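Local coordinates for protein 2,3,4,5-tetrahydropyridine-2,6-dicarboxylate N-succinyltransferase (Campylobacter jejuni, PDB 2RIJ) that probably transfers the succinyl group of succinyl-CoA to tetrahydrodipicolinate, opening its ring in the succinylase route to lysine, at residues S243-N246 against F247-T251. Sequence-based numbering, arbitrary orientation.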
loop_
_atom_site.group_PDB
_atom_site.type_symbol
_atom_site.label_atom_id
_atom_site.label_comp_id
_atom_site.label_asym_id
_atom_site.label_seq_id
_atom_site.Cartn_x
_atom_site.Cartn_y
_atom_site.Cartn_z
ATOM N N SER A 243 4.143 11.369 -32.363
ATOM C CA SER A 243 3.070 10.615 -32.966
ATOM C C SER A 243 3.549 9.630 -34.004
ATOM O O SER A 243 4.665 9.707 -34.517
ATOM C CB SER A 243 2.087 11.551 -33.664
ATOM O OG SER A 243 1.784 12.685 -32.869
ATOM N N TYR A 244 2.653 8.746 -34.385
ATOM C CA TYR A 244 2.876 7.904 -35.531
ATOM C C TYR A 244 1.540 7.266 -35.921
ATOM O O TYR A 244 0.742 6.959 -35.063
ATOM C CB TYR A 244 3.887 6.797 -35.269
ATOM C CG TYR A 244 4.425 6.165 -36.551
ATOM C CD1 TYR A 244 5.086 6.934 -37.483
ATOM C CD2 TYR A 244 4.248 4.809 -36.838
ATOM C CE1 TYR A 244 5.538 6.423 -38.654
ATOM C CE2 TYR A 244 4.747 4.263 -38.024
ATOM C CZ TYR A 244 5.383 5.065 -38.919
ATOM O OH TYR A 244 5.881 4.554 -40.082
ATOM N N VAL A 245 1.315 7.118 -37.218
ATOM C CA VAL A 245 0.254 6.225 -37.755
ATOM C C VAL A 245 0.902 5.284 -38.775
ATOM O O VAL A 245 1.412 5.694 -39.850
ATOM C CB VAL A 245 -0.882 6.958 -38.356
ATOM C CG1 VAL A 245 -2.066 5.988 -38.649
ATOM C CG2 VAL A 245 -1.320 8.177 -37.427
ATOM N N ASN A 246 0.899 4.013 -38.425
ATOM C CA ASN A 246 1.479 2.992 -39.265
ATOM C C ASN A 246 0.474 2.547 -40.356
ATOM O O ASN A 246 -0.698 3.005 -40.430
ATOM C CB ASN A 246 1.899 1.820 -38.381
ATOM C CG ASN A 246 3.090 1.026 -38.932
ATOM O OD1 ASN A 246 3.362 1.034 -40.110
ATOM N ND2 ASN A 246 3.842 0.396 -38.037
ATOM N N PHE A 247 0.934 1.697 -41.260
ATOM C CA PHE A 247 0.032 1.190 -42.286
ATOM C C PHE A 247 -1.033 0.294 -41.671
ATOM O O PHE A 247 -0.814 -0.316 -40.587
ATOM C CB PHE A 247 0.804 0.464 -43.396
ATOM C CG PHE A 247 1.258 -0.884 -43.032
ATOM C CD1 PHE A 247 2.481 -1.068 -42.467
ATOM C CD2 PHE A 247 0.466 -1.987 -43.295
ATOM C CE1 PHE A 247 2.928 -2.334 -42.149
ATOM C CE2 PHE A 247 0.913 -3.260 -42.999
ATOM C CZ PHE A 247 2.127 -3.425 -42.409
ATOM N N ASN A 248 -2.197 0.254 -42.334
ATOM C CA ASN A 248 -3.384 -0.472 -41.846
ATOM C C ASN A 248 -3.734 -0.057 -40.383
ATOM O O ASN A 248 -4.127 -0.889 -39.559
ATOM C CB ASN A 248 -3.112 -1.983 -41.943
ATOM C CG ASN A 248 -4.353 -2.812 -41.891
ATOM O OD1 ASN A 248 -5.415 -2.443 -42.426
ATOM N ND2 ASN A 248 -4.235 -3.967 -41.232
ATOM N N ALA A 249 -3.593 1.240 -40.103
ATOM C CA ALA A 249 -3.939 1.850 -38.836
ATOM C C ALA A 249 -4.549 3.204 -39.109
ATOM O O ALA A 249 -4.305 3.805 -40.155
ATOM C CB ALA A 249 -2.674 2.038 -37.916
ATOM N N GLY A 250 -5.322 3.695 -38.156
ATOM C CA GLY A 250 -5.780 5.071 -38.184
ATOM C C GLY A 250 -7.040 5.346 -37.402
ATOM O O GLY A 250 -7.266 4.780 -36.323
ATOM N N THR A 251 -7.855 6.231 -37.972
ATOM C CA THR A 251 -8.955 6.855 -37.284
ATOM C C THR A 251 -10.209 6.639 -38.122
ATOM O O THR A 251 -10.154 6.659 -39.350
ATOM C CB THR A 251 -8.737 8.375 -37.049
ATOM O OG1 THR A 251 -8.634 9.080 -38.295
ATOM C CG2 THR A 251 -7.447 8.612 -36.214
#
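N246 folds its side-chain amide back onto the next peptide group: OD1 of N246 accepts a hydrogen bond from the backbone N of F247 at 2.8 Å. The bond is bent, with an N-H...O angle of 144°, and the donor lies far off the C=O direction (C=O...N angle 102°), tilted from the carbonyl plane. The side chain gets there because CG of N246 swings beside its own carbonyl carbon (chi1 -151°). The same OD1 comes within 3.3 Å of CD1 of F247, approaching the ring obliquely; amide and ring lie side by side, their planes nearly perpendicular.

On the inner side of the corner, the methyl CB of A249 sits 3.3 Å from the backbone O of N246, while CG1 of V245 reaches over to the backbone O of A249 at 3.5 Å. The two methyl groups are in van der Waals contact, V245 CG1 lying 4.1 Å from A249 CB. G250, its positive phi in a region open essentially only to glycine, passes with its CA beside this valine branch.

Around this shell, R227 gives OD1 of N246 a second hydrogen bond through NH1, F205 stacks on the F247 ring, and S263 OG bonds to F247 O. M239 of a second subunit packs against N246. The segment rounds one corner of the left-handed parallel beta-helix, passing from strand 244-245 to strand 250-251.

With a backbone and an arginine N-H sharing one carbonyl oxygen, rotation of the N246 amide should be restricted, and the positive charge of R227 probably polarises its C=O.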